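Long-range contacts in probable aminotransferase (PDB 5YKT), which is a probable aminotransferase of the class-III family, a dimeric protein that holds 4'-deoxy-4'-aminopyridoxal-5'-phosphate in each subunit: residues 158-163 with 221-226; 225-230 with 256-261; 135-140 with 328-333; 141-146 with 281-286. The protein carries 1 engineered substitution. All coordinates share one frame; numbering follows the deposited sequence.

Interaction 1 (158-163 with 221-226). With PMP (4'-deoxy-4'-aminopyridoxal-5'-phosphate), chain C.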
# COMPACT_ATOMS: atom_id res chain seq x y z
N LYS A 158 -16.44 6.36 -16.02
CA LYS A 158 -17.18 5.76 -14.89
C LYS A 158 -16.84 4.31 -14.63
O LYS A 158 -16.48 3.56 -15.53
CB LYS A 158 -18.68 5.95 -15.07
CG LYS A 158 -19.06 7.42 -15.19
CD LYS A 158 -20.51 7.66 -14.97
CE LYS A 158 -20.91 9.12 -15.01
NZ LYS A 158 -20.79 9.75 -16.33
N VAL A 159 -16.96 3.93 -13.36
CA VAL A 159 -16.83 2.54 -12.94
C VAL A 159 -18.18 2.12 -12.39
O VAL A 159 -18.83 2.90 -11.69
CB VAL A 159 -15.72 2.33 -11.87
CG1 VAL A 159 -15.90 3.19 -10.62
CG2 VAL A 159 -15.62 0.88 -11.44
N VAL A 160 -18.60 0.90 -12.72
CA VAL A 160 -19.74 0.26 -12.06
C VAL A 160 -19.24 -0.55 -10.87
O VAL A 160 -18.33 -1.38 -11.01
CB VAL A 160 -20.54 -0.66 -13.01
CG1 VAL A 160 -21.49 -1.57 -12.24
CG2 VAL A 160 -21.32 0.20 -14.01
N VAL A 161 -19.87 -0.33 -9.72
CA VAL A 161 -19.68 -1.16 -8.53
C VAL A 161 -21.07 -1.56 -8.04
O VAL A 161 -22.07 -1.00 -8.47
CB VAL A 161 -18.87 -0.47 -7.41
CG1 VAL A 161 -17.47 -0.14 -7.93
CG2 VAL A 161 -19.53 0.81 -6.92
N PHE A 162 -21.09 -2.50 -7.11
CA PHE A 162 -22.34 -3.03 -6.60
C PHE A 162 -22.60 -2.51 -5.19
O PHE A 162 -21.67 -2.24 -4.43
CB PHE A 162 -22.35 -4.57 -6.68
CG PHE A 162 -22.28 -5.08 -8.08
CD1 PHE A 162 -23.41 -5.08 -8.86
CD2 PHE A 162 -21.09 -5.48 -8.66
CE1 PHE A 162 -23.38 -5.50 -10.18
CE2 PHE A 162 -21.06 -5.92 -9.99
CZ PHE A 162 -22.22 -5.95 -10.74
N ASN A 163 -23.88 -2.34 -4.86
CA ASN A 163 -24.26 -1.83 -3.56
C ASN A 163 -23.74 -2.75 -2.45
O ASN A 163 -23.86 -3.96 -2.54
CB ASN A 163 -25.77 -1.66 -3.47
CG ASN A 163 -26.21 -0.83 -2.28
OD1 ASN A 163 -25.53 0.12 -1.88
ND2 ASN A 163 -27.38 -1.14 -1.75
N ALA A 221 -16.04 2.47 -18.01
CA ALA A 221 -14.75 1.88 -18.31
C ALA A 221 -14.63 0.44 -17.82
O ALA A 221 -13.98 -0.39 -18.46
CB ALA A 221 -13.68 2.73 -17.70
N ALA A 222 -15.25 0.13 -16.68
CA ALA A 222 -15.10 -1.18 -16.08
C ALA A 222 -16.22 -1.46 -15.08
O ALA A 222 -16.79 -0.52 -14.50
CB ALA A 222 -13.76 -1.29 -15.38
N VAL A 223 -16.49 -2.76 -14.89
CA VAL A 223 -17.26 -3.25 -13.77
C VAL A 223 -16.29 -3.89 -12.80
O VAL A 223 -15.49 -4.76 -13.20
CB VAL A 223 -18.30 -4.31 -14.22
CG1 VAL A 223 -19.00 -4.91 -13.00
CG2 VAL A 223 -19.33 -3.71 -15.18
N LEU A 224 -16.33 -3.46 -11.54
CA LEU A 224 -15.46 -4.01 -10.50
C LEU A 224 -16.34 -4.77 -9.52
O LEU A 224 -17.30 -4.21 -9.02
CB LEU A 224 -14.72 -2.88 -9.77
CG LEU A 224 -13.92 -3.25 -8.51
CD1 LEU A 224 -12.84 -4.27 -8.85
CD2 LEU A 224 -13.26 -2.02 -7.90
N THR A 225 -16.00 -6.02 -9.24
CA THR A 225 -16.83 -6.83 -8.34
C THR A 225 -16.10 -8.03 -7.78
O THR A 225 -15.22 -8.61 -8.43
CB THR A 225 -18.08 -7.35 -9.08
OG1 THR A 225 -18.98 -7.98 -8.15
CG2 THR A 225 -17.75 -8.32 -10.24
N GLU A 226 -16.48 -8.43 -6.56
CA GLU A 226 -16.17 -9.79 -6.13
C GLU A 226 -17.09 -10.73 -6.93
O GLU A 226 -18.19 -10.34 -7.30
CB GLU A 226 -16.47 -9.99 -4.67
CG GLU A 226 -15.63 -9.18 -3.70
CD GLU A 226 -15.94 -9.58 -2.29
OE1 GLU A 226 -15.26 -10.50 -1.80
OE2 GLU A 226 -16.90 -9.02 -1.69
N1 PMP C . -11.03 -6.29 -2.02
C2 PMP C . -11.80 -7.00 -1.17
C2A PMP C . -12.86 -7.94 -1.67
C3 PMP C . -11.56 -6.89 0.28
O3 PMP C . -12.31 -7.58 1.17
C4 PMP C . -10.53 -5.98 0.78
C4A PMP C . -10.30 -5.86 2.26
N4A PMP C . -10.11 -7.19 2.83
C5 PMP C . -9.76 -5.25 -0.25
C6 PMP C . -10.06 -5.45 -1.59
C5A PMP C . -8.69 -4.27 0.15
O4P PMP C . -7.57 -4.92 0.73
P PMP C . -6.55 -4.00 1.56
O1P PMP C . -7.25 -3.51 2.78
O2P PMP C . -6.14 -2.92 0.57
O3P PMP C . -5.44 -4.95 1.90
O HOH W 1 -18.56 -3.99 -6.65

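Interaction 2 (225-230 with 256-261). With PMP (4'-deoxy-4'-aminopyridoxal-5'-phosphate), chain C.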
# COMPACT_ATOMS: atom_id res chain seq x y z
N THR A 225 -16.00 -6.02 -9.24
CA THR A 225 -16.83 -6.83 -8.34
C THR A 225 -16.10 -8.03 -7.78
O THR A 225 -15.22 -8.61 -8.43
CB THR A 225 -18.08 -7.35 -9.08
OG1 THR A 225 -18.98 -7.98 -8.15
CG2 THR A 225 -17.75 -8.32 -10.24
N GLU A 226 -16.48 -8.43 -6.56
CA GLU A 226 -16.17 -9.79 -6.13
C GLU A 226 -17.09 -10.73 -6.93
O GLU A 226 -18.19 -10.34 -7.30
CB GLU A 226 -16.47 -9.99 -4.67
CG GLU A 226 -15.63 -9.18 -3.70
CD GLU A 226 -15.94 -9.58 -2.29
OE1 GLU A 226 -15.26 -10.50 -1.80
OE2 GLU A 226 -16.90 -9.02 -1.69
N PRO A 227 -16.65 -11.96 -7.19
CA PRO A 227 -17.54 -12.92 -7.88
C PRO A 227 -18.65 -13.48 -6.99
O PRO A 227 -19.63 -14.07 -7.49
CB PRO A 227 -16.58 -14.01 -8.33
CG PRO A 227 -15.47 -13.99 -7.31
CD PRO A 227 -15.33 -12.56 -6.86
N PHE A 228 -18.50 -13.29 -5.69
CA PHE A 228 -19.40 -13.75 -4.66
C PHE A 228 -19.17 -12.71 -3.58
O PHE A 228 -18.01 -12.54 -3.15
CB PHE A 228 -18.92 -15.16 -4.27
CG PHE A 228 -19.82 -15.90 -3.33
CD1 PHE A 228 -19.90 -15.56 -2.00
CD2 PHE A 228 -20.48 -17.05 -3.77
CE1 PHE A 228 -20.71 -16.28 -1.14
CE2 PHE A 228 -21.28 -17.78 -2.90
CZ PHE A 228 -21.39 -17.39 -1.59
N MET A 229 -20.18 -11.93 -3.19
CA MET A 229 -19.91 -10.81 -2.28
C MET A 229 -19.66 -11.35 -0.88
O MET A 229 -20.35 -12.27 -0.45
CB MET A 229 -21.05 -9.80 -2.25
CG MET A 229 -21.38 -9.25 -3.63
SD MET A 229 -22.68 -8.00 -3.60
CE MET A 229 -21.83 -6.59 -2.87
N THR A 230 -18.65 -10.80 -0.20
CA THR A 230 -18.25 -11.26 1.12
C THR A 230 -18.14 -10.16 2.16
O THR A 230 -17.81 -10.47 3.30
CB THR A 230 -16.89 -12.00 1.07
OG1 THR A 230 -15.86 -11.06 0.71
CG2 THR A 230 -16.94 -13.16 0.10
N LEU A 256 -14.24 -6.34 -17.33
CA LEU A 256 -14.74 -7.04 -16.16
C LEU A 256 -13.58 -7.35 -15.21
O LEU A 256 -12.71 -8.19 -15.54
CB LEU A 256 -15.45 -8.32 -16.59
CG LEU A 256 -15.95 -9.24 -15.48
CD1 LEU A 256 -16.95 -8.51 -14.60
CD2 LEU A 256 -16.55 -10.51 -16.05
N ILE A 257 -13.58 -6.70 -14.04
CA ILE A 257 -12.53 -6.86 -13.04
C ILE A 257 -13.10 -7.71 -11.90
O ILE A 257 -14.06 -7.31 -11.23
CB ILE A 257 -12.07 -5.51 -12.45
CG1 ILE A 257 -11.71 -4.49 -13.54
CG2 ILE A 257 -10.89 -5.73 -11.50
CD1 ILE A 257 -11.73 -3.06 -13.02
N ILE A 258 -12.49 -8.87 -11.69
CA ILE A 258 -12.92 -9.80 -10.64
C ILE A 258 -11.92 -9.71 -9.47
O ILE A 258 -10.74 -10.05 -9.62
CB ILE A 258 -13.04 -11.22 -11.19
CG1 ILE A 258 -14.08 -11.29 -12.33
CG2 ILE A 258 -13.37 -12.21 -10.09
CD1 ILE A 258 -15.49 -11.00 -11.90
N ASP A 259 -12.43 -9.30 -8.31
CA ASP A 259 -11.62 -9.10 -7.10
C ASP A 259 -11.79 -10.32 -6.19
O ASP A 259 -12.87 -10.52 -5.60
CB ASP A 259 -12.08 -7.82 -6.43
CG ASP A 259 -11.31 -7.48 -5.16
OD1 ASP A 259 -10.50 -8.30 -4.66
OD2 ASP A 259 -11.55 -6.37 -4.63
N GLU A 260 -10.73 -11.12 -6.09
CA GLU A 260 -10.74 -12.39 -5.36
C GLU A 260 -9.99 -12.33 -4.02
O GLU A 260 -9.63 -13.36 -3.45
CB GLU A 260 -10.19 -13.50 -6.24
CG GLU A 260 -11.10 -13.78 -7.43
CD GLU A 260 -11.57 -15.23 -7.51
OE1 GLU A 260 -11.79 -15.86 -6.46
OE2 GLU A 260 -11.77 -15.70 -8.64
N THR A 261 -9.82 -11.12 -3.51
CA THR A 261 -9.14 -10.91 -2.24
C THR A 261 -9.68 -11.80 -1.12
O THR A 261 -8.89 -12.30 -0.31
CB THR A 261 -9.19 -9.41 -1.87
OG1 THR A 261 -8.45 -8.69 -2.86
CG2 THR A 261 -8.58 -9.12 -0.50
N1 PMP C . -11.03 -6.29 -2.02
C2 PMP C . -11.80 -7.00 -1.17
C2A PMP C . -12.86 -7.94 -1.67
C3 PMP C . -11.56 -6.89 0.28
O3 PMP C . -12.31 -7.58 1.17
C4 PMP C . -10.53 -5.98 0.78
C4A PMP C . -10.30 -5.86 2.26
N4A PMP C . -10.11 -7.19 2.83
C5 PMP C . -9.76 -5.25 -0.25
C6 PMP C . -10.06 -5.45 -1.59
C5A PMP C . -8.69 -4.27 0.15
O4P PMP C . -7.57 -4.92 0.73
P PMP C . -6.55 -4.00 1.56
O1P PMP C . -7.25 -3.51 2.78
O2P PMP C . -6.14 -2.92 0.57
O3P PMP C . -5.44 -4.95 1.90
O HOH W 2 -13.07 -11.44 -2.99

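Interaction 3 (135-140 with 328-333). With PMP (4'-deoxy-4'-aminopyridoxal-5'-phosphate), chain C; PMP (4'-deoxy-4'-aminopyridoxal-5'-phosphate), chain E.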
# COMPACT_ATOMS: atom_id res chain seq x y z
N VAL A 135 2.57 -6.39 -9.66
CA VAL A 135 2.50 -6.47 -8.20
C VAL A 135 2.30 -5.09 -7.61
O VAL A 135 2.90 -4.11 -8.08
CB VAL A 135 3.78 -7.09 -7.63
CG1 VAL A 135 3.71 -7.23 -6.12
CG2 VAL A 135 4.05 -8.45 -8.25
N THR A 136 1.49 -4.99 -6.55
CA THR A 136 1.32 -3.75 -5.78
C THR A 136 1.56 -4.02 -4.28
O THR A 136 1.88 -5.14 -3.90
CB THR A 136 -0.09 -3.16 -5.94
OG1 THR A 136 -1.02 -4.05 -5.31
CG2 THR A 136 -0.44 -2.99 -7.40
N THR A 137 1.42 -3.00 -3.44
CA THR A 137 1.55 -3.19 -2.00
C THR A 137 0.21 -3.43 -1.29
O THR A 137 0.21 -3.60 -0.07
CB THR A 137 2.33 -2.05 -1.34
OG1 THR A 137 1.70 -0.80 -1.62
CG2 THR A 137 3.77 -2.01 -1.85
N SER A 138 -0.90 -3.45 -2.03
CA SER A 138 -2.20 -3.74 -1.43
C SER A 138 -3.25 -4.04 -2.49
O SER A 138 -3.15 -3.58 -3.63
CB SER A 138 -2.71 -2.58 -0.58
OG SER A 138 -3.07 -1.48 -1.40
N ALA A 139 -4.28 -4.77 -2.09
CA ALA A 139 -5.41 -5.01 -2.99
C ALA A 139 -6.10 -3.71 -3.36
O ALA A 139 -6.54 -3.55 -4.50
CB ALA A 139 -6.41 -5.98 -2.36
N THR A 140 -6.20 -2.77 -2.42
CA THR A 140 -6.73 -1.44 -2.75
C THR A 140 -5.99 -0.85 -3.94
O THR A 140 -6.62 -0.38 -4.92
CB THR A 140 -6.62 -0.46 -1.56
OG1 THR A 140 -7.51 -0.87 -0.50
CG2 THR A 140 -6.94 0.94 -2.00
N THR A 328 6.86 2.62 -4.67
CA THR A 328 8.31 2.44 -4.49
C THR A 328 8.72 1.03 -4.03
O THR A 328 9.74 0.51 -4.47
CB THR A 328 8.85 3.52 -3.55
OG1 THR A 328 8.49 4.80 -4.09
CG2 THR A 328 10.36 3.46 -3.41
N LEU A 329 7.90 0.41 -3.18
CA LEU A 329 8.20 -0.92 -2.67
C LEU A 329 7.35 -2.00 -3.35
O LEU A 329 7.41 -3.16 -2.96
CB LEU A 329 8.06 -0.99 -1.15
CG LEU A 329 9.31 -0.55 -0.40
CD1 LEU A 329 9.50 0.95 -0.45
CD2 LEU A 329 9.26 -1.04 1.04
N ALA A 330 6.57 -1.63 -4.37
CA ALA A 330 5.77 -2.59 -5.10
C ALA A 330 6.65 -3.54 -5.91
O ALA A 330 7.58 -3.11 -6.59
CB ALA A 330 4.79 -1.88 -6.03
N GLY A 331 6.35 -4.83 -5.84
CA GLY A 331 7.09 -5.81 -6.62
C GLY A 331 8.49 -6.06 -6.12
O GLY A 331 9.36 -6.42 -6.89
N ASN A 332 8.70 -5.90 -4.82
CA ASN A 332 10.02 -6.05 -4.26
C ASN A 332 10.42 -7.49 -3.99
O ASN A 332 9.57 -8.42 -4.00
CB ASN A 332 10.25 -5.10 -3.08
CG ASN A 332 9.65 -5.53 -1.77
OD1 ASN A 332 9.40 -6.70 -1.50
ND2 ASN A 332 9.51 -4.55 -0.87
N ALA A 333 11.72 -7.69 -3.81
CA ALA A 333 12.28 -9.03 -3.67
C ALA A 333 11.64 -9.80 -2.53
O ALA A 333 11.43 -11.01 -2.64
CB ALA A 333 13.78 -8.93 -3.47
N1 PMP C . -11.03 -6.29 -2.02
C2 PMP C . -11.80 -7.00 -1.17
C2A PMP C . -12.86 -7.94 -1.67
C3 PMP C . -11.56 -6.89 0.28
O3 PMP C . -12.31 -7.58 1.17
C4 PMP C . -10.53 -5.98 0.78
C4A PMP C . -10.30 -5.86 2.26
N4A PMP C . -10.11 -7.19 2.83
C5 PMP C . -9.76 -5.25 -0.25
C6 PMP C . -10.06 -5.45 -1.59
C5A PMP C . -8.69 -4.27 0.15
O4P PMP C . -7.57 -4.92 0.73
P PMP C . -6.55 -4.00 1.56
O1P PMP C . -7.25 -3.51 2.78
O2P PMP C . -6.14 -2.92 0.57
O3P PMP C . -5.44 -4.95 1.90
N1 PMP E . 6.36 11.14 -0.91
C2 PMP E . 7.55 11.40 -1.47
C2A PMP E . 8.27 12.69 -1.16
C3 PMP E . 8.15 10.41 -2.37
O3 PMP E . 9.35 10.62 -2.97
C4 PMP E . 7.42 9.16 -2.64
C4A PMP E . 8.02 8.16 -3.58
N4A PMP E . 9.25 7.71 -2.97
C5 PMP E . 6.11 9.00 -1.97
C6 PMP E . 5.65 10.01 -1.14
C5A PMP E . 5.27 7.76 -2.20
O4P PMP E . 5.94 6.61 -1.71
P PMP E . 5.37 5.18 -2.18
O1P PMP E . 3.88 5.20 -1.89
O2P PMP E . 6.16 4.23 -1.31
O3P PMP E . 5.71 5.06 -3.63

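Interaction 4 (141-146 with 281-286). Engineered in segment 281-286: A286 (natural residue Lys).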
# COMPACT_ATOMS: atom_id res chain seq x y z
N ASP A 141 -4.66 -0.87 -3.87
CA ASP A 141 -3.88 -0.28 -4.94
C ASP A 141 -4.03 -1.03 -6.25
O ASP A 141 -4.09 -0.41 -7.31
CB ASP A 141 -2.41 -0.20 -4.56
CG ASP A 141 -2.12 0.90 -3.58
OD1 ASP A 141 -3.04 1.67 -3.21
OD2 ASP A 141 -0.95 0.99 -3.19
N ALA A 142 -4.11 -2.36 -6.19
CA ALA A 142 -4.36 -3.11 -7.42
C ALA A 142 -5.66 -2.63 -8.06
O ALA A 142 -5.72 -2.35 -9.26
CB ALA A 142 -4.40 -4.62 -7.17
N ASN A 143 -6.72 -2.52 -7.27
CA ASN A 143 -7.99 -2.02 -7.79
C ASN A 143 -7.87 -0.59 -8.34
O ASN A 143 -8.34 -0.32 -9.47
CB ASN A 143 -9.08 -2.11 -6.72
CG ASN A 143 -9.57 -3.53 -6.51
OD1 ASN A 143 -9.61 -4.34 -7.45
ND2 ASN A 143 -9.97 -3.85 -5.26
N ARG A 144 -7.23 0.32 -7.60
CA ARG A 144 -7.06 1.70 -8.06
C ARG A 144 -6.33 1.77 -9.39
O ARG A 144 -6.71 2.53 -10.29
CB ARG A 144 -6.25 2.55 -7.06
CG ARG A 144 -6.91 2.75 -5.73
CD ARG A 144 -6.29 3.87 -4.94
NE ARG A 144 -4.89 3.71 -4.55
CZ ARG A 144 -3.90 4.56 -4.87
NH1 ARG A 144 -4.09 5.58 -5.69
NH2 ARG A 144 -2.69 4.37 -4.35
N PHE A 145 -5.26 0.99 -9.51
CA PHE A 145 -4.40 1.05 -10.69
C PHE A 145 -5.06 0.42 -11.90
O PHE A 145 -4.97 0.95 -13.01
CB PHE A 145 -3.04 0.41 -10.40
CG PHE A 145 -2.25 1.05 -9.26
CD1 PHE A 145 -2.56 2.31 -8.73
CD2 PHE A 145 -1.17 0.38 -8.74
CE1 PHE A 145 -1.80 2.86 -7.70
CE2 PHE A 145 -0.41 0.92 -7.71
CZ PHE A 145 -0.73 2.17 -7.19
N VAL A 146 -5.76 -0.69 -11.69
CA VAL A 146 -6.52 -1.29 -12.77
C VAL A 146 -7.58 -0.32 -13.28
O VAL A 146 -7.76 -0.19 -14.49
CB VAL A 146 -7.14 -2.64 -12.36
CG1 VAL A 146 -8.13 -3.16 -13.40
CG2 VAL A 146 -6.05 -3.68 -12.17
N PHE A 281 -9.68 -8.64 -15.99
CA PHE A 281 -8.67 -8.36 -14.97
C PHE A 281 -9.01 -9.18 -13.73
O PHE A 281 -10.18 -9.40 -13.44
CB PHE A 281 -8.67 -6.89 -14.58
CG PHE A 281 -8.25 -5.95 -15.68
CD1 PHE A 281 -9.18 -5.46 -16.57
CD2 PHE A 281 -6.93 -5.53 -15.77
CE1 PHE A 281 -8.79 -4.58 -17.57
CE2 PHE A 281 -6.54 -4.62 -16.76
CZ PHE A 281 -7.47 -4.17 -17.66
N PHE A 282 -7.99 -9.57 -13.00
CA PHE A 282 -8.10 -10.41 -11.82
C PHE A 282 -7.26 -9.79 -10.73
O PHE A 282 -6.09 -9.53 -10.96
CB PHE A 282 -7.61 -11.81 -12.16
CG PHE A 282 -7.67 -12.79 -11.03
CD1 PHE A 282 -6.60 -12.92 -10.15
CD2 PHE A 282 -8.74 -13.68 -10.92
CE1 PHE A 282 -6.64 -13.85 -9.13
CE2 PHE A 282 -8.75 -14.63 -9.92
CZ PHE A 282 -7.71 -14.71 -9.02
N VAL A 283 -7.84 -9.57 -9.54
CA VAL A 283 -7.14 -8.90 -8.43
C VAL A 283 -7.08 -9.86 -7.23
O VAL A 283 -8.09 -10.46 -6.88
CB VAL A 283 -7.83 -7.58 -8.04
CG1 VAL A 283 -7.25 -7.01 -6.74
CG2 VAL A 283 -7.69 -6.57 -9.16
N LEU A 284 -5.91 -10.00 -6.62
CA LEU A 284 -5.76 -10.82 -5.43
C LEU A 284 -4.85 -10.13 -4.43
O LEU A 284 -3.74 -9.79 -4.76
CB LEU A 284 -5.21 -12.17 -5.83
CG LEU A 284 -4.96 -13.18 -4.71
CD1 LEU A 284 -6.20 -13.42 -3.86
CD2 LEU A 284 -4.45 -14.47 -5.32
N GLY A 285 -5.30 -10.00 -3.18
CA GLY A 285 -4.56 -9.33 -2.11
C GLY A 285 -3.53 -10.11 -1.31
O GLY A 285 -2.92 -11.07 -1.80
N ALA A 286 -3.29 -9.68 -0.08
CA ALA A 286 -2.03 -10.00 0.62
C ALA A 286 -1.92 -11.38 1.25
O ALA A 286 -0.83 -11.73 1.69
CB ALA A 286 -1.73 -8.93 1.65

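Interaction 1 (158-163 with 221-226)
V160 sits against V223 at the closest point of two strands, with CA atoms 4.6 Å apart, and its backbone N and O both bond to the neighbouring strand. V160 N donates to A222 O, and L224 N donates to V160 O over 2.9 Å at a nearly straight 174°. On the side-chain side V160 CB rests against V223 CG2 at 3.9 Å. The short axes differ by only 20° in direction, so 158-162 and 221-225 are parallel neighbours in the mixed seven-stranded sheet of the large domain of a class-III aminotransferase. One further backbone bond, A221 N to K158 O, pins the N-terminal end, where the ammonium of K158 turns off to a salt bridge with D219 and the residue is partly exposed. At the C-terminal end the strands spread, and a water bridges the gap: it accepts from F162 N and donates to L224 O at 2.7 Å. There F162, with CG anti to its carbonyl carbon (chi1 -64°), swings its ring back over the neighbouring strand. Ring atom CD2 lies 3.3 Å from T225 OG1, and CE2 meets V223 CG1 at 3.8 Å, both approaches being oblique to the ring. The T225 hydroxyl itself donates to E226 O.

Interaction 2 (225-230 with 256-261)
T225 and I258 pair as parallel neighbours, their CA atoms 5.4 Å apart, in the large sheet of a class-III aminotransferase, at the C-terminal ends of the parallel strands 220-225 and 255-259, where the bound PMP lies. Two backbone bonds fix the pairing: T225 N to I257 O at 3.1 Å, and D259 N to T225 O at 170°. The side chains of T225 and I258 extend together from the same face of the sheet, CG2 of T225 against CD1 of I258. Beyond the bridge the chain of 225-230 leaves the strand through P227, whose CD lies 3.4 Å from D259 O and also packs on I258 CG2. E226 belongs to the pocket: its OE1 lies near the PMP methyl carbon C2A, and a water donates both to this oxygen and to D259 O, joining the two segments. D259, with CG anti to the backbone N (chi1 -180°), carries its carboxylate to the pyridine nitrogen, OD2 lying 2.7 Å from PMP N1.

Neighbouring residues, several of them also lining the pocket, hold both carboxylates in place. For D259, OD2 is hydrogen-bonded to N143 ND2 and H167 ND1, and OD1 takes two donors from T261, its backbone N in an Asx turn and its hydroxyl on the syn lone pair. For E226, T230 N meets OE2 from above the carboxylate plane, whereas T230 OG1 donates to the syn lone pair of OE1 at 2.6 Å.

Interaction 3 (135-140 with 328-333)
V135 leans on the backbone of G331, and its side chain can be traced outward from there. CB lies 3.7 Å from G331 CA; CG1, anti to the backbone N (chi1 -178°), continues along the same residue and stops 3.6 Å from G331 N. The glycine lies in a type II turn from L329 to N332 with a positive phi of 71°, a backbone shape that favours glycine. A330, one place earlier in the turn, sends CB back across the strand end, 3.6 Å from V135 O and 3.9 Å from T136 CA. Farther on, T137 CG2 touches A330 N at 3.8 Å. Side chains thus mostly meet backbone here, by van der Waals contact. Q335 spans the same join, its NE2 bonded to T136 O and its OE1 weakly to G331 N.

Each segment leads to a different PMP. T140 N and OG1 both donate to O2P of the chain C ligand, OG1 at 2.7 Å, while T328 N and OG1 donate to O3P of the chain E ligand. Because the chain C ligand is also bonded by T328 of the second subunit, the arrangement is that of a phosphate site built across the dimer interface, with S138 as N-cap of the helix that begins beside it.

Interaction 4 (141-146 with 281-286)
Helix 139-154 packs on one face of the large mixed sheet through A142, N143 and V146, which meet F281 and V283 of strand 281-284. The short axes come within 8.7 Å and run at 158°, close to antiparallel, and alternate strand residues F281 and V283 turn toward the helix. V146 provides the aromatic contact. Its CG1, anti to the backbone N (chi1 170°), stands over one face of the F281 ring, 3.8 Å from the centroid and 22° off the normal, a CH-pi approach displaced toward the rim near CG and CD2. The valine and the phenylalanine reach past one another from opposing segments.

V283 fills the other half of the contact: its CG1 meets A142 CB at 3.7 Å, and CG2 lies 3.4 Å from N143 OD1. That amide oxygen is buried against methyl groups and has no polar partner in the model. The other end of the amide, ND2, is bonded to H167 O as well as to D259, which fixes the group's rotation; N143 thus lines the PMP pocket and also helps to position D259. A286, the last residue of the segment, is an engineered substitution of the natural lysine and packs on L329 of the second subunit. W297 of strand 295-299 touches A142, V146 and F281, while I257 of strand 255-259 touches V146, F281 and V283, so the contact lies under helix 139-154 across three adjacent strands.

In the fold
Following the chain from the N terminus, segment 135-140 opens interaction 3, which closes only at 328-333, and the other three contacts nest inside that long loop. Helix 139-154 next supplies 141-146, whose loop closes at 281-286 in interaction 4 and encloses interactions 1 and 2. Interaction 1 closes 158-163 onto 221-226, and interaction 2 starts from its last residues, T225 and E226, closing at 256-261. Strands 158-162, 220-225, 255-259 and 281-284 thus become consecutive neighbours in one sheet, with probable backbone bonds V223 O to I257 N and I258 N to F281 O linking the later ones. Interaction 3 ties edge strand 132-136 to the loop before helix 333-346, beside the second subunit.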